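Local coordinates for dihydrodipicolinate synthase family protein (Sinorhizobium meliloti, PDB 4DNH) that is of unknown function but folds into a TIM barrel and is probably an enzyme related to the dihydrodipicolinate synthases, at residues V23-R28 / W72-G77; A41-D46 / V341-Q346; T84-M89 / F322-V327. One frame throughout, in Å; residues are numbered along the deposited sequence.

Interaction 1: V23-R28 / W72-G77; sequences VPFNSR and WDLGLG
L74 gives up the most surface in this contact, much of it against the ring of F25. Its CD2 methyl sits over the middle of one face, 3.6 Å from the F25 ring centroid and only 8° off the ring normal, a CH-pi contact with almost no offset. F25 reaches that place because its CG stands anti to the backbone N (chi1 -178°), swinging the ring across to the helix end. D73 meets the same ring differently: its CB lies near the ring plane at the edge, 4.0 Å from F25 CZ. The other branch of the contact is polar and centres on the carbonyl of D73, in the last helical turn, where donors from within the helix run out. R28 N gives D73 O a nearly straight bond of 2.9 Å that lies in the carbonyl plane, and S27 OG adds a second, 3.1 Å from D73 O and tilted out of that plane. Beyond them R28 CB rests 3.7 Å from L74 O, while the chain turns at G75, whose positive phi closes a Schellman motif. G75 passes close to the carbonyl of R28 with no side chain in the way. The charged ends look elsewhere: the extended R28 carries its guanidinium to E291 and S287, and D73 pairs with R110. The contact thus fastens the loop between strands 12-17 and 37-40 onto the C-terminal end of helix 61-73, next to helix 283-294, where S287 also bonds to L74 O, and just before strand 77-80 enters the barrel.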
loop_
_atom_site.group_PDB
_atom_site.type_symbol
_atom_site.label_atom_id
_atom_site.label_comp_id
_atom_site.label_asym_id
_atom_site.label_seq_id
_atom_site.Cartn_x
_atom_site.Cartn_y
_atom_site.Cartn_z
ATOM N N VAL A 23 14.467 -8.036 13.534
ATOM C CA VAL A 23 13.295 -8.280 14.373
ATOM C C VAL A 23 12.778 -9.664 13.972
ATOM O O VAL A 23 12.492 -9.899 12.790
ATOM C CB VAL A 23 12.218 -7.207 14.191
ATOM C CG1 VAL A 23 10.942 -7.572 14.913
ATOM C CG2 VAL A 23 12.723 -5.882 14.708
ATOM N N PRO A 24 12.710 -10.599 14.941
ATOM C CA PRO A 24 12.300 -11.971 14.594
ATOM C C PRO A 24 10.832 -12.027 14.193
ATOM O O PRO A 24 9.985 -11.325 14.772
ATOM C CB PRO A 24 12.548 -12.762 15.884
ATOM C CG PRO A 24 12.520 -11.752 16.989
ATOM C CD PRO A 24 12.875 -10.405 16.394
ATOM N N PHE A 25 10.559 -12.813 13.158
ATOM C CA PHE A 25 9.206 -13.076 12.690
ATOM C C PHE A 25 8.501 -13.828 13.801
ATOM O O PHE A 25 9.039 -14.804 14.330
ATOM C CB PHE A 25 9.286 -13.931 11.429
ATOM C CG PHE A 25 7.960 -14.251 10.803
ATOM C CD1 PHE A 25 7.049 -15.096 11.438
ATOM C CD2 PHE A 25 7.642 -13.753 9.543
ATOM C CE1 PHE A 25 5.835 -15.410 10.853
ATOM C CE2 PHE A 25 6.422 -14.065 8.950
ATOM C CZ PHE A 25 5.519 -14.896 9.606
ATOM N N ASN A 26 7.322 -13.354 14.191
ATOM C CA ASN A 26 6.527 -14.040 15.211
ATOM C C ASN A 26 5.051 -13.982 14.829
ATOM O O ASN A 26 4.504 -12.911 14.594
ATOM C CB ASN A 26 6.798 -13.443 16.601
ATOM C CG ASN A 26 6.217 -14.275 17.747
ATOM O OD1 ASN A 26 6.082 -13.779 18.865
ATOM N ND2 ASN A 26 5.885 -15.537 17.485
ATOM N N SER A 27 4.432 -15.148 14.716
ATOM C CA SER A 27 3.011 -15.269 14.403
ATOM C C SER A 27 2.172 -14.541 15.454
ATOM O O SER A 27 2.483 -14.601 16.629
ATOM C CB SER A 27 2.620 -16.753 14.372
ATOM O OG SER A 27 1.675 -17.017 13.348
ATOM N N ARG A 28 1.124 -13.845 15.026
ATOM C CA ARG A 28 0.335 -12.994 15.921
ATOM C C ARG A 28 -1.089 -12.888 15.426
ATOM O O ARG A 28 -1.358 -12.982 14.225
ATOM C CB ARG A 28 0.919 -11.568 16.031
ATOM C CG ARG A 28 2.254 -11.458 16.749
ATOM C CD ARG A 28 2.706 -10.022 17.001
ATOM N NE ARG A 28 4.050 -10.041 17.572
ATOM C CZ ARG A 28 5.176 -10.017 16.858
ATOM N NH1 ARG A 28 6.345 -10.071 17.483
ATOM N NH2 ARG A 28 5.141 -9.920 15.523
ATOM N N TRP A 72 -1.205 -12.384 6.859
ATOM C CA TRP A 72 -2.188 -12.920 7.804
ATOM C C TRP A 72 -1.557 -13.548 9.010
ATOM O O TRP A 72 -2.054 -13.339 10.112
ATOM C CB TRP A 72 -3.163 -13.848 7.124
ATOM C CG TRP A 72 -4.048 -13.123 6.142
ATOM C CD1 TRP A 72 -4.616 -11.860 6.286
ATOM C CD2 TRP A 72 -4.508 -13.601 4.828
ATOM N NE1 TRP A 72 -5.371 -11.534 5.188
ATOM C CE2 TRP A 72 -5.351 -12.529 4.275
ATOM C CE3 TRP A 72 -4.317 -14.767 4.078
ATOM C CZ2 TRP A 72 -5.963 -12.642 3.031
ATOM C CZ3 TRP A 72 -4.935 -14.865 2.822
ATOM C CH2 TRP A 72 -5.737 -13.824 2.314
ATOM N N ASP A 73 -0.440 -14.262 8.816
ATOM C CA ASP A 73 0.313 -14.927 9.914
ATOM C C ASP A 73 0.783 -13.946 10.964
ATOM O O ASP A 73 0.808 -14.268 12.149
ATOM C CB ASP A 73 1.564 -15.653 9.392
ATOM C CG ASP A 73 1.248 -16.961 8.677
ATOM O OD1 ASP A 73 0.097 -17.438 8.743
ATOM O OD2 ASP A 73 2.168 -17.513 8.032
ATOM N N LEU A 74 1.176 -12.755 10.510
ATOM C CA LEU A 74 1.673 -11.707 11.388
ATOM C C LEU A 74 0.544 -10.864 11.989
ATOM O O LEU A 74 0.798 -9.923 12.754
ATOM C CB LEU A 74 2.672 -10.815 10.648
ATOM C CG LEU A 74 3.995 -11.465 10.219
ATOM C CD1 LEU A 74 4.689 -10.592 9.190
ATOM C CD2 LEU A 74 4.944 -11.741 11.376
ATOM N N GLY A 75 -0.695 -11.199 11.637
ATOM C CA GLY A 75 -1.857 -10.507 12.174
ATOM C C GLY A 75 -2.300 -9.297 11.386
ATOM O O GLY A 75 -3.318 -8.693 11.722
ATOM N N LEU A 76 -1.546 -8.940 10.341
ATOM C CA LEU A 76 -1.857 -7.763 9.519
ATOM C C LEU A 76 -2.976 -8.095 8.565
ATOM O O LEU A 76 -3.083 -9.230 8.105
ATOM C CB LEU A 76 -0.623 -7.311 8.730
ATOM C CG LEU A 76 0.603 -6.976 9.587
ATOM C CD1 LEU A 76 1.844 -6.797 8.736
ATOM C CD2 LEU A 76 0.350 -5.723 10.395
ATOM N N GLY A 77 -3.836 -7.128 8.281
ATOM C CA GLY A 77 -4.848 -7.329 7.243
ATOM C C GLY A 77 -4.238 -7.147 5.859
ATOM O O GLY A 77 -3.132 -6.608 5.718
#

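Interaction 2: A41-D46 / V341-Q346; sequences AHVVAD and VMIGGQ
Apolar contacts join V43 and A45 to the 341-346 loop. The closest is between V43 CG1 and I343 CD1, 3.4 Å apart, a tight meeting of two methyls. V43 has CG1 anti to its own N (chi1 173°), and I343 is extended at chi2, so its CD1 methyl is carried forward to the valine. A45 works with its single methyl: CB points at the neighbouring backbone, 3.6 Å from both V341 O and I343 N, and lies more loosely against V341 CG1. Polar contact is made through water. The first water accepts from A45 N at 2.9 Å and also lies within bonding distance of V43 O and, at 2.7 Å, of V341 O, so it joins the two backbones beside the A45 methyl. A second lies 2.6 Å from V43 O and takes a weak bond from I343 N. The carbonyl of V43, a buried residue, therefore has both waters as partners. The 41-46 loop follows the first strand of the closed eight-stranded parallel barrel, 37-40, and so lies at its C-terminal end, where TIM-barrel active sites are found; the 341-346 loop, between helices 323-333 and 352-364, packs against it there.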
loop_
_atom_site.group_PDB
_atom_site.type_symbol
_atom_site.label_atom_id
_atom_site.label_comp_id
_atom_site.label_asym_id
_atom_site.label_seq_id
_atom_site.Cartn_x
_atom_site.Cartn_y
_atom_site.Cartn_z
ATOM N N ALA A 41 -0.557 -5.037 -0.323
ATOM C CA ALA A 41 0.425 -6.044 -0.677
ATOM C C ALA A 41 0.797 -6.022 -2.155
ATOM O O ALA A 41 -0.052 -5.787 -3.026
ATOM C CB ALA A 41 -0.079 -7.425 -0.277
ATOM N N HIS A 42 2.067 -6.303 -2.426
ATOM C CA HIS A 42 2.624 -6.260 -3.777
ATOM C C HIS A 42 2.310 -7.532 -4.526
ATOM O O HIS A 42 1.816 -8.504 -3.938
ATOM C CB HIS A 42 4.136 -6.053 -3.703
ATOM C CG HIS A 42 4.881 -7.250 -3.176
ATOM N ND1 HIS A 42 4.965 -7.526 -1.867
ATOM C CD2 HIS A 42 5.574 -8.262 -3.838
ATOM C CE1 HIS A 42 5.685 -8.649 -1.694
ATOM N NE2 HIS A 42 6.050 -9.099 -2.901
ATOM N N VAL A 43 2.615 -7.529 -5.825
ATOM C CA VAL A 43 2.425 -8.680 -6.707
ATOM C C VAL A 43 3.751 -9.278 -7.168
ATOM O O VAL A 43 4.649 -8.549 -7.574
ATOM C CB VAL A 43 1.606 -8.287 -7.956
ATOM C CG1 VAL A 43 1.563 -9.440 -8.961
ATOM C CG2 VAL A 43 0.197 -7.906 -7.549
ATOM N N VAL A 44 3.870 -10.602 -7.120
ATOM C CA VAL A 44 5.018 -11.294 -7.683
ATOM C C VAL A 44 4.789 -11.631 -9.163
ATOM O O VAL A 44 3.858 -12.394 -9.513
ATOM C CB VAL A 44 5.349 -12.580 -6.911
ATOM C CG1 VAL A 44 6.651 -13.220 -7.426
ATOM C CG2 VAL A 44 5.449 -12.257 -5.429
ATOM N N ALA A 45 5.641 -11.076 -10.033
ATOM C CA ALA A 45 5.584 -11.428 -11.453
ATOM C C ALA A 45 6.137 -12.826 -11.737
ATOM O O ALA A 45 6.944 -13.363 -10.978
ATOM C CB ALA A 45 6.303 -10.384 -12.303
ATOM N N ASP A 46 5.718 -13.403 -12.851
ATOM C CA ASP A 46 6.259 -14.689 -13.280
ATOM C C ASP A 46 7.387 -14.399 -14.262
ATOM O O ASP A 46 7.131 -13.926 -15.368
ATOM C CB ASP A 46 5.163 -15.534 -13.935
ATOM C CG ASP A 46 5.691 -16.830 -14.535
ATOM O OD1 ASP A 46 6.883 -17.137 -14.325
ATOM O OD2 ASP A 46 4.899 -17.553 -15.207
ATOM N N VAL A 341 11.992 -9.357 -10.688
ATOM C CA VAL A 341 11.301 -9.054 -11.944
ATOM C C VAL A 341 9.934 -8.582 -11.509
ATOM O O VAL A 341 9.318 -9.194 -10.636
ATOM C CB VAL A 341 11.208 -10.289 -12.878
ATOM C CG1 VAL A 341 10.324 -10.021 -14.089
ATOM C CG2 VAL A 341 12.594 -10.711 -13.337
HETATM N N MSE A 342 9.483 -7.456 -12.051
HETATM C CA MSE A 342 8.196 -6.886 -11.625
HETATM C C MSE A 342 7.245 -6.720 -12.774
HETATM O O MSE A 342 7.659 -6.543 -13.935
HETATM C CB MSE A 342 8.426 -5.516 -11.023
HETATM C CG MSE A 342 9.280 -5.541 -9.753
HETATM SE SE MSE A 342 9.347 -3.713 -8.964
HETATM C CE MSE A 342 10.914 -4.065 -7.846
ATOM N N ILE A 343 5.949 -6.757 -12.469
ATOM C CA ILE A 343 4.935 -6.272 -13.407
ATOM C C ILE A 343 5.400 -4.918 -13.949
ATOM O O ILE A 343 6.001 -4.123 -13.221
ATOM C CB ILE A 343 3.598 -6.050 -12.699
ATOM C CG1 ILE A 343 2.900 -7.371 -12.444
ATOM C CG2 ILE A 343 2.694 -5.159 -13.538
ATOM C CD1 ILE A 343 1.701 -7.195 -11.544
ATOM N N GLY A 344 5.124 -4.661 -15.220
ATOM C CA GLY A 344 5.487 -3.397 -15.835
ATOM C C GLY A 344 6.979 -3.234 -16.037
ATOM O O GLY A 344 7.408 -2.228 -16.593
ATOM N N GLY A 345 7.788 -4.198 -15.589
ATOM C CA GLY A 345 9.238 -4.115 -15.807
ATOM C C GLY A 345 9.889 -3.077 -14.913
ATOM O O GLY A 345 10.951 -2.535 -15.201
ATOM N N GLN A 346 9.264 -2.829 -13.783
ATOM C CA GLN A 346 9.708 -1.777 -12.896
ATOM C C GLN A 346 10.894 -2.082 -11.970
ATOM O O GLN A 346 11.269 -1.215 -11.159
ATOM C CB GLN A 346 8.505 -1.245 -12.126
ATOM C CG GLN A 346 7.621 -0.416 -13.033
ATOM C CD GLN A 346 6.312 -0.051 -12.401
ATOM O OE1 GLN A 346 5.290 0.019 -13.082
ATOM N NE2 GLN A 346 6.325 0.190 -11.101
HETATM O O HOH W 1 7.541 -9.414 -8.603
HETATM O O HOH W 2 5.721 -6.808 -9.177
#

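Interaction 3: T84-M89 / F322-V327; sequences TAQRGM and FYKTGV
T84 and K324 bring the two backbones to 6.0 Å between their CA atoms, the 84-89 loop meeting the first turn of helix 323-333 and then folding away through a type II turn from Q86 to M89. The hydroxyls of T84 and Y323 form the hydrogen bond of the contact: T84 OG1 donates to Y323 OH over a long 3.3 Å and lies in the ring plane, at its edge, with the two side chains crossing at about a right angle. Y323 holds CG in the crowded position between backbone N and carbonyl carbon (chi1 75°), which turns the ring toward T84, and its hydroxyl also bonds to D83. With a phenylalanine here, the hydroxyl of T84 and the carboxylate of D83 would probably each lose this partner. K324 buries the most surface. Its aliphatic part passes across the loop at a slant, CD 3.6 Å from Q86 CG and CG 4.0 Å from T84 O, and bends at chi2 and chi4 put NZ where R321 O accepts it; a water weakly bonded to NZ reaches R87 O. The selenomethionine M89 is poorly ordered, but its methyl CE lies 3.8 Å from F322 CE1. Farther along the helix, V327 adds a loose contact with the T84 methyl and packs on helix 278-281, whereas F316 stacks on Y323. On the loop side R87 forms a salt bridge with D122 and packs on helix 93-108, so the contact sets the turn after strand 77-80 between that helix and helix 323-333.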
loop_
_atom_site.group_PDB
_atom_site.type_symbol
_atom_site.label_atom_id
_atom_site.label_comp_id
_atom_site.label_asym_id
_atom_site.label_seq_id
_atom_site.Cartn_x
_atom_site.Cartn_y
_atom_site.Cartn_z
ATOM N N THR A 84 -0.136 -0.469 -4.262
ATOM C CA THR A 84 1.098 -1.272 -4.095
ATOM C C THR A 84 1.136 -2.493 -5.017
ATOM O O THR A 84 2.210 -2.984 -5.360
ATOM C CB THR A 84 1.318 -1.732 -2.634
ATOM O OG1 THR A 84 1.243 -0.603 -1.767
ATOM C CG2 THR A 84 2.680 -2.364 -2.457
ATOM N N ALA A 85 -0.027 -2.997 -5.412
ATOM C CA ALA A 85 -0.054 -4.165 -6.306
ATOM C C ALA A 85 -0.004 -3.675 -7.738
ATOM O O ALA A 85 -0.252 -4.427 -8.663
ATOM C CB ALA A 85 -1.284 -5.016 -6.055
ATOM N N GLN A 86 0.302 -2.383 -7.882
ATOM C CA GLN A 86 0.579 -1.727 -9.168
ATOM C C GLN A 86 -0.662 -1.480 -9.983
ATOM O O GLN A 86 -0.575 -1.307 -11.203
ATOM C CB GLN A 86 1.665 -2.454 -9.980
ATOM C CG GLN A 86 3.062 -2.220 -9.425
ATOM C CD GLN A 86 4.093 -3.211 -9.933
ATOM O OE1 GLN A 86 4.402 -4.205 -9.266
ATOM N NE2 GLN A 86 4.635 -2.947 -11.116
ATOM N N ARG A 87 -1.807 -1.468 -9.290
ATOM C CA ARG A 87 -3.116 -1.138 -9.850
ATOM C C ARG A 87 -3.047 0.164 -10.657
ATOM O O ARG A 87 -2.465 1.160 -10.200
ATOM C CB ARG A 87 -4.128 -0.988 -8.708
ATOM C CG ARG A 87 -5.588 -0.908 -9.147
ATOM C CD ARG A 87 -6.133 -2.288 -9.489
ATOM N NE ARG A 87 -7.566 -2.253 -9.717
ATOM C CZ ARG A 87 -8.492 -2.565 -8.813
ATOM N NH1 ARG A 87 -9.772 -2.473 -9.148
ATOM N NH2 ARG A 87 -8.155 -2.967 -7.580
ATOM N N GLY A 88 -3.629 0.158 -11.855
ATOM C CA GLY A 88 -3.614 1.355 -12.726
ATOM C C GLY A 88 -2.272 1.699 -13.378
ATOM O O GLY A 88 -2.216 2.566 -14.246
HETATM N N MSE A 89 -1.201 1.012 -12.968
HETATM C CA MSE A 89 0.167 1.298 -13.405
HETATM C C MSE A 89 0.900 -0.018 -13.634
HETATM O O MSE A 89 2.000 -0.259 -13.099
HETATM C CB MSE A 89 0.826 2.199 -12.349
HETATM C CG MSE A 89 1.904 3.110 -12.960
HETATM SE SE MSE A 89 3.003 3.996 -11.562
HETATM C CE MSE A 89 4.798 3.253 -11.905
ATOM N N PHE A 322 7.434 5.202 -7.696
ATOM C CA PHE A 322 8.304 4.043 -7.913
ATOM C C PHE A 322 8.648 3.340 -6.620
ATOM O O PHE A 322 9.485 2.442 -6.607
ATOM C CB PHE A 322 9.585 4.431 -8.675
ATOM C CG PHE A 322 9.330 4.954 -10.073
ATOM C CD1 PHE A 322 8.519 4.249 -10.960
ATOM C CD2 PHE A 322 9.893 6.154 -10.496
ATOM C CE1 PHE A 322 8.271 4.733 -12.242
ATOM C CE2 PHE A 322 9.639 6.642 -11.774
ATOM C CZ PHE A 322 8.824 5.932 -12.648
ATOM N N TYR A 323 7.987 3.722 -5.535
ATOM C CA TYR A 323 8.174 3.034 -4.261
ATOM C C TYR A 323 8.018 1.524 -4.354
ATOM O O TYR A 323 8.672 0.791 -3.617
ATOM C CB TYR A 323 7.229 3.580 -3.195
ATOM C CG TYR A 323 5.788 3.154 -3.323
ATOM C CD1 TYR A 323 4.881 3.917 -4.053
ATOM C CD2 TYR A 323 5.310 2.020 -2.664
ATOM C CE1 TYR A 323 3.543 3.539 -4.148
ATOM C CE2 TYR A 323 3.983 1.642 -2.753
ATOM C CZ TYR A 323 3.115 2.399 -3.505
ATOM O OH TYR A 323 1.806 2.040 -3.605
ATOM N N LYS A 324 7.173 1.056 -5.268
ATOM C CA LYS A 324 6.867 -0.365 -5.328
ATOM C C LYS A 324 8.114 -1.169 -5.634
ATOM O O LYS A 324 8.258 -2.325 -5.210
ATOM C CB LYS A 324 5.771 -0.637 -6.344
ATOM C CG LYS A 324 4.536 0.220 -6.121
ATOM C CD LYS A 324 4.011 0.662 -7.459
ATOM C CE LYS A 324 3.047 1.802 -7.334
ATOM N NZ LYS A 324 3.297 2.656 -8.512
ATOM N N THR A 325 9.030 -0.529 -6.343
ATOM C CA THR A 325 10.310 -1.116 -6.614
ATOM C C THR A 325 11.108 -1.436 -5.348
ATOM O O THR A 325 11.642 -2.542 -5.223
ATOM C CB THR A 325 11.084 -0.223 -7.580
ATOM O OG1 THR A 325 10.235 0.023 -8.706
ATOM C CG2 THR A 325 12.396 -0.882 -8.025
ATOM N N GLY A 326 11.159 -0.493 -4.405
ATOM C CA GLY A 326 11.846 -0.713 -3.136
ATOM C C GLY A 326 11.152 -1.782 -2.297
ATOM O O GLY A 326 11.787 -2.537 -1.550
ATOM N N VAL A 327 9.834 -1.857 -2.420
ATOM C CA VAL A 327 9.075 -2.839 -1.652
ATOM C C VAL A 327 9.403 -4.271 -2.122
ATOM O O VAL A 327 9.768 -5.135 -1.324
ATOM C CB VAL A 327 7.567 -2.514 -1.737
ATOM C CG1 VAL A 327 6.726 -3.699 -1.298
ATOM C CG2 VAL A 327 7.266 -1.280 -0.881
HETATM O O HOH W 3 0.130 1.828 -8.882
#

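Overall arrangement
Going from the N terminus, interaction 1 closes the shortest loop, from 23-28 to 72-77, enclosing strand 37-40 and most of helix 61-73. Interaction 2 opens inside it at 41-46 and closes only at 341-346, so the two cross, although their nearest atoms stay about 7 Å apart. Interaction 3 begins after interaction 1 has closed and is nested within interaction 2, holding 84-89 to 322-327. Interactions 2 and 3, with centres about 8 Å apart, join directly: Q86 NE2 lies 2.8 Å from I343 O, probably a hydrogen bond. Together they draw the loops after strands 37-40 and 77-80 to helix 323-333 and its sequel, while interaction 1 works toward the opposite end of the barrel strands.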